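Local atomic coordinates of TetR transcriptional regulator (Chloroflexus aurantiacus, PDB entry 3QBM), a protein that probably binds DNA and regulates transcription as a member of the TetR family. Residues H79-R92 with Y185-A199. Numbering follows the deposited sequence.
Sequences HTVDTIIAFLDVFR and YTHLATYITQQVRLA
H79 NE2 donates to the C-terminal carboxylate of A199, with 2.7 Å between NE2 and O. The carboxylate oxygen lies in the imidazole plane and offers a lone pair. At the same ring's edge ND1 accepts from V81 N, 3.0 Å away, and so caps the start of helix 80-92. The guanidinium of R197 lies flat on one ring face, with centres 3.7 Å apart and planes at 18°. R197 NH1 also makes a weak, long salt bridge to D82 OD1 (3.5 Å). A water joins D82 OD2 to R197 NH2.

Helix 80-92 and segment 185-196 run antiparallel, their axes at 173°. Between their ends the contact is apolar. V81 CG1 meets I192 CG2 at 3.8 Å. L88 is a knob among Y185, L188, A189 and I192. Its CD1 lies 3.6 Å from L188 CB. I85 CG2 touches the hydroxyl end of Y185.

At the far end R92 covers one face of the Y185 ring. Its CZ stands 3.6 Å from the ring centroid, a cation-pi stack. The bend at chi3 (64°) folds the guanidinium over the ring. NE and NH2 both grip D89 OD1, side-on, and NH1 pairs with E182. With R92 cut back to an alanine, that ring face would probably lose its cover, and D89 and E182 the cation they share.

The side of helix 179-196 turned from helix 80-92 meets the second subunit, where H187 NE2 is hydrogen-bonded to H187 NE2 of that subunit. The contact thus joins two helices of the TetR-like C-terminal domain through a hydrophobic middle and a stacked arginine near each end. With NE2 donating and ND1 accepting, H79 is likely to be neutral, which would suit the stacked R197.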
ATOM      1  N   HIS A  79     -26.429   5.221  14.000  1.00 18.78           N
ATOM      2  CA  HIS A  79     -26.481   6.114  12.826  1.00 18.08           C
ATOM      3  C   HIS A  79     -25.486   5.590  11.809  1.00 16.28           C
ATOM      4  O   HIS A  79     -24.382   5.125  12.171  1.00 15.28           O
ATOM      5  CB  HIS A  79     -26.094   7.510  13.267  1.00 17.10           C
ATOM      6  CG  HIS A  79     -26.377   8.590  12.285  1.00 17.10           C
ATOM      7  ND1 HIS A  79     -25.600   8.796  11.170  1.00 15.16           N
ATOM      8  CD2 HIS A  79     -27.279   9.597  12.310  1.00 15.86           C
ATOM      9  CE1 HIS A  79     -26.031   9.862  10.529  1.00 16.10           C
ATOM     10  NE2 HIS A  79     -27.058  10.358  11.193  1.00 14.24           N
ATOM     11  N   THR A  80     -25.879   5.626  10.531  1.00 13.87           N
ATOM     12  CA  THR A  80     -25.073   5.043   9.469  1.00 15.77           C
ATOM     13  C   THR A  80     -23.742   5.756   9.289  1.00 12.84           C
ATOM     14  O   THR A  80     -22.763   5.154   8.868  1.00 14.46           O
ATOM     15  CB  THR A  80     -25.799   5.029   8.091  1.00 15.37           C
ATOM     16  OG1 THR A  80     -26.237   6.349   7.763  1.00 15.85           O
ATOM     17  CG2 THR A  80     -26.997   4.008   8.091  1.00 14.23           C
ATOM     18  N   VAL A  81     -23.706   7.047   9.588  1.00 12.16           N
ATOM     19  CA  VAL A  81     -22.453   7.766   9.526  1.00 11.15           C
ATOM     20  C   VAL A  81     -21.503   7.309  10.637  1.00 10.72           C
ATOM     21  O   VAL A  81     -20.291   7.140  10.392  1.00 14.24           O
ATOM     22  CB  VAL A  81     -22.684   9.278   9.465  1.00 11.62           C
ATOM     23  CG1 VAL A  81     -21.374  10.104   9.651  1.00 12.74           C
ATOM     24  CG2 VAL A  81     -23.353   9.632   8.097  1.00 16.42           C
ATOM     25  N   ASP A  82     -22.044   7.078  11.830  1.00 15.02           N
ATOM     26  CA  ASP A  82     -21.248   6.538  12.938  1.00 16.09           C
ATOM     27  C   ASP A  82     -20.633   5.221  12.510  1.00 14.58           C
ATOM     28  O   ASP A  82     -19.477   4.956  12.810  1.00 14.15           O
ATOM     29  CB  ASP A  82     -22.081   6.346  14.208  1.00 16.80           C
ATOM     30  CG  ASP A  82     -22.574   7.665  14.809  1.00 21.01           C
ATOM     31  OD1 ASP A  82     -22.149   8.736  14.386  1.00 21.19           O
ATOM     32  OD2 ASP A  82     -23.407   7.613  15.709  1.00 23.70           O
ATOM     33  N   THR A  83     -21.410   4.380  11.830  1.00 15.38           N
ATOM     34  CA  THR A  83     -20.923   3.106  11.360  1.00 13.19           C
ATOM     35  C   THR A  83     -19.819   3.254  10.320  1.00 13.63           C
ATOM     36  O   THR A  83     -18.791   2.557  10.369  1.00 12.25           O
ATOM     37  CB  THR A  83     -22.065   2.246  10.753  1.00 14.14           C
ATOM     38  OG1 THR A  83     -23.195   2.279  11.632  1.00 15.06           O
ATOM     39  CG2 THR A  83     -21.557   0.838  10.542  1.00 14.77           C
ATOM     40  N   ILE A  84     -19.976   4.211   9.413  1.00 14.25           N
ATOM     41  CA  ILE A  84     -18.942   4.422   8.398  1.00 15.39           C
ATOM     42  C   ILE A  84     -17.637   4.944   9.055  1.00 12.34           C
ATOM     43  O   ILE A  84     -16.550   4.505   8.724  1.00 14.79           O
ATOM     44  CB  ILE A  84     -19.410   5.346   7.263  1.00 14.69           C
ATOM     45  CG1 ILE A  84     -20.480   4.630   6.436  1.00 12.23           C
ATOM     46  CG2 ILE A  84     -18.248   5.637   6.337  1.00 14.29           C
ATOM     47  CD1 ILE A  84     -21.340   5.570   5.547  1.00 16.64           C
ATOM     48  N   ILE A  85     -17.769   5.843  10.004  1.00 15.12           N
ATOM     49  CA  ILE A  85     -16.598   6.363  10.720  1.00 13.20           C
ATOM     50  C   ILE A  85     -15.933   5.233  11.578  1.00 11.53           C
ATOM     51  O   ILE A  85     -14.730   5.192  11.734  1.00 13.13           O
ATOM     52  CB  ILE A  85     -17.011   7.621  11.541  1.00 12.63           C
ATOM     53  CG1 ILE A  85     -17.373   8.758  10.606  1.00 13.12           C
ATOM     54  CG2 ILE A  85     -15.894   8.036  12.523  1.00 19.43           C
ATOM     55  CD1 ILE A  85     -17.785  10.046  11.283  1.00 15.04           C
ATOM     56  N   ALA A  86     -16.713   4.280  12.061  1.00 12.18           N
ATOM     57  CA  ALA A  86     -16.165   3.156  12.832  1.00 11.63           C
ATOM     58  C   ALA A  86     -15.322   2.280  11.916  1.00 14.04           C
ATOM     59  O   ALA A  86     -14.357   1.658  12.358  1.00 14.83           O
ATOM     60  CB  ALA A  86     -17.284   2.349  13.492  1.00 13.58           C
ATOM     61  N   PHE A  87     -15.679   2.225  10.631  1.00 14.28           N
ATOM     62  CA  PHE A  87     -14.824   1.536   9.630  1.00 14.88           C
ATOM     63  C   PHE A  87     -13.426   2.189   9.553  1.00 14.50           C
ATOM     64  O   PHE A  87     -12.399   1.489   9.556  1.00 13.35           O
ATOM     65  CB  PHE A  87     -15.531   1.542   8.280  1.00 15.37           C
ATOM     66  CG  PHE A  87     -14.843   0.763   7.207  1.00 14.60           C
ATOM     67  CD1 PHE A  87     -13.861   1.363   6.416  1.00 17.03           C
ATOM     68  CD2 PHE A  87     -15.185  -0.554   6.965  1.00 17.71           C
ATOM     69  CE1 PHE A  87     -13.221   0.657   5.389  1.00 17.45           C
ATOM     70  CE2 PHE A  87     -14.533  -1.273   5.925  1.00 15.39           C
ATOM     71  CZ  PHE A  87     -13.575  -0.661   5.153  1.00 16.95           C
ATOM     72  N   LEU A  88     -13.385   3.519   9.537  1.00 12.70           N
ATOM     73  CA  LEU A  88     -12.129   4.254   9.628  1.00 12.67           C
ATOM     74  C   LEU A  88     -11.412   3.921  10.940  1.00 13.18           C
ATOM     75  O   LEU A  88     -10.187   3.689  10.941  1.00 14.82           O
ATOM     76  CB  LEU A  88     -12.328   5.777   9.543  1.00 13.58           C
ATOM     77  CG  LEU A  88     -13.248   6.372   8.486  1.00 12.80           C
ATOM     78  CD1 LEU A  88     -13.377   7.886   8.620  1.00 17.55           C
ATOM     79  CD2 LEU A  88     -12.760   5.994   7.085  1.00 15.64           C
ATOM     80  N   ASP A  89     -12.163   3.859  12.041  1.00 12.45           N
ATOM     81  CA  ASP A  89     -11.581   3.632  13.339  1.00 15.96           C
ATOM     82  C   ASP A  89     -10.904   2.256  13.430  1.00 17.36           C
ATOM     83  O   ASP A  89      -9.883   2.113  14.088  1.00 16.65           O
ATOM     84  CB  ASP A  89     -12.599   3.778  14.454  1.00 18.01           C
ATOM     85  CG  ASP A  89     -11.945   3.755  15.790  1.00 27.97           C
ATOM     86  OD1 ASP A  89     -11.096   4.630  16.031  1.00 38.14           O
ATOM     87  OD2 ASP A  89     -12.207   2.827  16.558  1.00 37.85           O
ATOM     88  N   VAL A  90     -11.466   1.255  12.753  1.00 15.99           N
ATOM     89  CA  VAL A  90     -10.827  -0.057  12.704  1.00 16.11           C
ATOM     90  C   VAL A  90      -9.407   0.113  12.127  1.00 13.41           C
ATOM     91  O   VAL A  90      -8.436  -0.372  12.710  1.00 15.41           O
ATOM     92  CB  VAL A  90     -11.664  -1.084  11.865  1.00 15.85           C
ATOM     93  CG1 VAL A  90     -10.888  -2.387  11.659  1.00 17.94           C
ATOM     94  CG2 VAL A  90     -13.008  -1.366  12.558  1.00 12.42           C
ATOM     95  N   PHE A  91      -9.283   0.774  10.963  1.00 13.55           N
ATOM     96  CA  PHE A  91      -7.970   1.007  10.367  1.00 10.84           C
ATOM     97  C   PHE A  91      -7.041   1.815  11.285  1.00 12.41           C
ATOM     98  O   PHE A  91      -5.856   1.483  11.428  1.00 15.64           O
ATOM     99  CB  PHE A  91      -8.125   1.714   9.026  1.00 13.25           C
ATOM    100  CG  PHE A  91      -8.432   0.791   7.891  1.00 15.50           C
ATOM    101  CD1 PHE A  91      -7.436  -0.013   7.376  1.00 16.28           C
ATOM    102  CD2 PHE A  91      -9.678   0.747   7.316  1.00 15.96           C
ATOM    103  CE1 PHE A  91      -7.677  -0.832   6.310  1.00 20.99           C
ATOM    104  CE2 PHE A  91      -9.903  -0.061   6.222  1.00 17.08           C
ATOM    105  CZ  PHE A  91      -8.926  -0.861   5.745  1.00 17.03           C
ATOM    106  N   ARG A  92      -7.574   2.857  11.899  1.00 14.48           N
ATOM    107  CA  ARG A  92      -6.803   3.647  12.824  1.00 15.05           C
ATOM    108  C   ARG A  92      -6.211   2.794  13.950  1.00 18.52           C
ATOM    109  O   ARG A  92      -5.032   2.991  14.348  1.00 14.58           O
ATOM    110  CB  ARG A  92      -7.643   4.799  13.397  1.00 18.05           C
ATOM    111  CG  ARG A  92      -6.825   5.680  14.298  1.00 18.31           C
ATOM    112  CD  ARG A  92      -7.497   6.952  14.687  1.00 22.00           C
ATOM    113  NE  ARG A  92      -8.688   6.727  15.472  1.00 20.70           N
ATOM    114  CZ  ARG A  92      -9.328   7.669  16.178  1.00 22.07           C
ATOM    115  NH1 ARG A  92      -8.862   8.907  16.298  1.00 22.96           N
ATOM    116  NH2 ARG A  92     -10.416   7.339  16.849  1.00 22.47           N
ATOM    117  N   TYR A 185      -7.629   9.319   9.471  1.00 14.90           N
ATOM    118  CA  TYR A 185      -8.885   9.180  10.176  1.00 14.28           C
ATOM    119  C   TYR A 185      -9.614  10.537  10.317  1.00 12.06           C
ATOM    120  O   TYR A 185     -10.778  10.680   9.942  1.00 12.45           O
ATOM    121  CB  TYR A 185      -8.653   8.559  11.549  1.00 14.25           C
ATOM    122  CG  TYR A 185      -9.905   8.534  12.376  1.00 12.12           C
ATOM    123  CD1 TYR A 185     -10.767   7.469  12.323  1.00 15.09           C
ATOM    124  CD2 TYR A 185     -10.226   9.602  13.210  1.00 13.39           C
ATOM    125  CE1 TYR A 185     -11.946   7.457  13.068  1.00 18.80           C
ATOM    126  CE2 TYR A 185     -11.394   9.621  13.925  1.00 17.17           C
ATOM    127  CZ  TYR A 185     -12.247   8.539  13.876  1.00 17.55           C
ATOM    128  OH  TYR A 185     -13.409   8.535  14.600  1.00 18.79           O
ATOM    129  N   THR A 186      -8.919  11.526  10.877  1.00 11.75           N
ATOM    130  CA  THR A 186      -9.514  12.845  11.155  0.60 11.47           C
ATOM    131  C   THR A 186      -9.998  13.504   9.865  1.00 14.17           C
ATOM    132  O   THR A 186     -11.090  14.031   9.789  1.00 12.21           O
ATOM    133  CB  THR A 186      -8.504  13.722  11.929  0.60 11.36           C
ATOM    134  OG1 THR A 186      -8.295  13.122  13.207  0.60 13.95           O
ATOM    135  CG2 THR A 186      -8.940  15.204  12.072  0.60  9.62           C
ATOM    136  N   HIS A 187      -9.167  13.448   8.839  1.00 13.98           N
ATOM    137  CA  HIS A 187      -9.565  14.025   7.568  1.00 14.56           C
ATOM    138  C   HIS A 187     -10.867  13.423   7.049  1.00 11.79           C
ATOM    139  O   HIS A 187     -11.795  14.147   6.720  1.00 12.44           O
ATOM    140  CB  HIS A 187      -8.514  13.768   6.511  1.00 12.93           C
ATOM    141  CG  HIS A 187      -8.941  14.230   5.169  1.00  8.98           C
ATOM    142  ND1 HIS A 187      -9.063  15.568   4.866  1.00 15.37           N
ATOM    143  CD2 HIS A 187      -9.261  13.548   4.042  1.00 17.68           C
ATOM    144  CE1 HIS A 187      -9.478  15.681   3.612  1.00 25.12           C
ATOM    145  NE2 HIS A 187      -9.570  14.474   3.083  1.00 21.21           N
ATOM    146  N   LEU A 188     -10.939  12.106   6.983  1.00  9.83           N
ATOM    147  CA  LEU A 188     -12.138  11.447   6.470  1.00  9.58           C
ATOM    148  C   LEU A 188     -13.356  11.571   7.388  1.00  9.38           C
ATOM    149  O   LEU A 188     -14.469  11.748   6.912  1.00 13.27           O
ATOM    150  CB  LEU A 188     -11.862   9.987   6.094  1.00 10.59           C
ATOM    151  CG  LEU A 188     -10.994   9.810   4.824  1.00 13.18           C
ATOM    152  CD1 LEU A 188     -10.697   8.318   4.669  1.00 16.81           C
ATOM    153  CD2 LEU A 188     -11.597  10.440   3.543  1.00 13.52           C
ATOM    154  N   ALA A 189     -13.170  11.463   8.688  1.00 13.53           N
ATOM    155  CA  ALA A 189     -14.278  11.625   9.606  1.00 11.53           C
ATOM    156  C   ALA A 189     -14.877  13.014   9.463  1.00 13.45           C
ATOM    157  O   ALA A 189     -16.105  13.178   9.476  1.00 11.09           O
ATOM    158  CB  ALA A 189     -13.827  11.369  11.052  1.00 12.64           C
ATOM    159  N   THR A 190     -14.005  14.011   9.310  1.00 13.52           N
ATOM    160  CA  THR A 190     -14.420  15.396   9.203  1.00 12.07           C
ATOM    161  C   THR A 190     -15.121  15.593   7.855  1.00 12.06           C
ATOM    162  O   THR A 190     -16.222  16.166   7.790  1.00 12.67           O
ATOM    163  CB  THR A 190     -13.228  16.351   9.390  1.00 17.53           C
ATOM    164  OG1 THR A 190     -12.666  16.149  10.691  1.00 16.20           O
ATOM    165  CG2 THR A 190     -13.686  17.789   9.264  1.00 18.68           C
ATOM    166  N   TYR A 191     -14.529  15.062   6.787  1.00 13.24           N
ATOM    167  CA  TYR A 191     -15.125  15.165   5.449  1.00 10.89           C
ATOM    168  C   TYR A 191     -16.518  14.518   5.413  1.00 14.10           C
ATOM    169  O   TYR A 191     -17.485  15.117   4.935  1.00 14.40           O
ATOM    170  CB  TYR A 191     -14.206  14.521   4.414  1.00 13.35           C
ATOM    171  CG  TYR A 191     -14.878  14.200   3.113  1.00 11.39           C
ATOM    172  CD1 TYR A 191     -15.281  15.230   2.237  1.00 21.32           C
ATOM    173  CD2 TYR A 191     -15.081  12.865   2.697  1.00 20.39           C
ATOM    174  CE1 TYR A 191     -15.892  14.922   1.010  1.00 27.17           C
ATOM    175  CE2 TYR A 191     -15.683  12.571   1.486  1.00 21.02           C
ATOM    176  CZ  TYR A 191     -16.092  13.606   0.650  1.00 28.90           C
ATOM    177  OH  TYR A 191     -16.686  13.319  -0.568  1.00 31.71           O
ATOM    178  N   ILE A 192     -16.616  13.314   5.956  1.00 10.91           N
ATOM    179  CA  ILE A 192     -17.896  12.576   5.999  1.00 10.80           C
ATOM    180  C   ILE A 192     -18.926  13.316   6.865  1.00 13.58           C
ATOM    181  O   ILE A 192     -20.085  13.515   6.473  1.00 14.21           O
ATOM    182  CB  ILE A 192     -17.660  11.120   6.442  1.00 14.16           C
ATOM    183  CG1 ILE A 192     -16.917  10.348   5.365  1.00 15.39           C
ATOM    184  CG2 ILE A 192     -18.987  10.422   6.750  1.00 15.38           C
ATOM    185  CD1 ILE A 192     -16.329   9.051   5.904  1.00 11.67           C
ATOM    186  N   THR A 193     -18.519  13.790   8.026  1.00 14.87           N
ATOM    187  CA  THR A 193     -19.457  14.507   8.889  1.00 14.66           C
ATOM    188  C   THR A 193     -19.946  15.831   8.270  1.00 16.16           C
ATOM    189  O   THR A 193     -21.135  16.203   8.393  1.00 15.78           O
ATOM    190  CB  THR A 193     -18.781  14.811  10.228  1.00 15.95           C
ATOM    191  OG1 THR A 193     -18.430  13.573  10.843  1.00 15.35           O
ATOM    192  CG2 THR A 193     -19.703  15.613  11.150  1.00 20.37           C
ATOM    193  N   GLN A 194     -19.055  16.512   7.550  1.00 16.53           N
ATOM    194  CA  GLN A 194     -19.365  17.819   6.985  0.50 17.37           C
ATOM    195  C   GLN A 194     -20.090  17.763   5.646  1.00 17.92           C
ATOM    196  O   GLN A 194     -20.964  18.584   5.384  1.00 18.94           O
ATOM    197  CB  GLN A 194     -18.086  18.672   6.832  0.50 17.43           C
ATOM    198  CG  GLN A 194     -17.476  19.088   8.156  0.50 20.18           C
ATOM    199  CD  GLN A 194     -16.251  19.970   8.006  0.50 17.97           C
ATOM    200  OE1 GLN A 194     -15.683  20.100   6.916  0.50 18.18           O
ATOM    201  NE2 GLN A 194     -15.820  20.570   9.115  0.50 22.24           N
ATOM    202  N   GLN A 195     -19.729  16.795   4.799  1.00 16.05           N
ATOM    203  CA  GLN A 195     -20.235  16.736   3.432  1.00 16.35           C
ATOM    204  C   GLN A 195     -21.091  15.544   3.023  1.00 17.52           C
ATOM    205  O   GLN A 195     -21.748  15.615   2.016  1.00 18.90           O
ATOM    206  CB  GLN A 195     -19.056  16.837   2.442  1.00 16.92           C
ATOM    207  CG  GLN A 195     -18.171  18.068   2.672  1.00 17.67           C
ATOM    208  CD  GLN A 195     -17.206  18.352   1.527  1.00 24.40           C
ATOM    209  OE1 GLN A 195     -17.577  18.253   0.355  1.00 25.35           O
ATOM    210  NE2 GLN A 195     -15.989  18.761   1.858  1.00 29.57           N
ATOM    211  N   VAL A 196     -21.051  14.447   3.772  1.00 15.30           N
ATOM    212  CA  VAL A 196     -21.826  13.255   3.463  1.00 13.13           C
ATOM    213  C   VAL A 196     -23.061  13.159   4.362  1.00 15.42           C
ATOM    214  O   VAL A 196     -24.174  12.843   3.871  1.00 16.43           O
ATOM    215  CB  VAL A 196     -20.944  12.024   3.559  1.00 13.19           C
ATOM    216  CG1 VAL A 196     -21.756  10.700   3.523  1.00 14.71           C
ATOM    217  CG2 VAL A 196     -19.900  12.033   2.417  1.00 17.63           C
ATOM    218  N   ARG A 197     -22.888  13.465   5.652  1.00 11.87           N
ATOM    219  CA  ARG A 197     -23.957  13.418   6.622  1.00 13.62           C
ATOM    220  C   ARG A 197     -24.964  14.525   6.333  1.00 18.02           C
ATOM    221  O   ARG A 197     -24.594  15.685   6.152  1.00 16.40           O
ATOM    222  CB  ARG A 197     -23.398  13.622   8.027  1.00 14.20           C
ATOM    223  CG  ARG A 197     -24.375  13.445   9.180  1.00 15.28           C
ATOM    224  CD  ARG A 197     -23.628  13.376  10.500  1.00 20.98           C
ATOM    225  NE  ARG A 197     -24.547  13.108  11.607  1.00 26.09           N
ATOM    226  CZ  ARG A 197     -24.309  12.276  12.628  1.00 26.68           C
ATOM    227  NH1 ARG A 197     -23.155  11.633  12.736  1.00 32.28           N
ATOM    228  NH2 ARG A 197     -25.248  12.078  13.542  1.00 35.46           N
ATOM    229  N   LEU A 198     -26.232  14.172   6.380  1.00 15.81           N
ATOM    230  CA  LEU A 198     -27.293  15.136   6.139  1.00 21.36           C
ATOM    231  C   LEU A 198     -27.920  15.538   7.440  1.00 22.72           C
ATOM    232  O   LEU A 198     -28.138  16.727   7.666  1.00 30.65           O
ATOM    233  CB  LEU A 198     -28.348  14.547   5.200  1.00 19.77           C
ATOM    234  CG  LEU A 198     -29.579  15.402   4.852  1.00 21.02           C
ATOM    235  CD1 LEU A 198     -29.131  16.697   4.293  1.00 20.44           C
ATOM    236  CD2 LEU A 198     -30.512  14.621   3.874  1.00 19.47           C
ATOM    237  N   ALA A 199     -28.300  14.556   8.251  1.00 23.71           N
ATOM    238  CA  ALA A 199     -28.906  14.801   9.562  1.00 28.25           C
ATOM    239  C   ALA A 199     -28.627  13.610  10.469  1.00 30.13           C
ATOM    240  O   ALA A 199     -28.057  12.628  10.022  1.00 28.67           O
ATOM    241  CB  ALA A 199     -30.387  15.056   9.447  1.00 23.86           C
ATOM    242  OXT ALA A 199     -28.956  13.630  11.650  1.00 34.90           O
TER
HETATM  243  O   HOH W   1     -24.904  10.054  15.563  1.00 35.66           O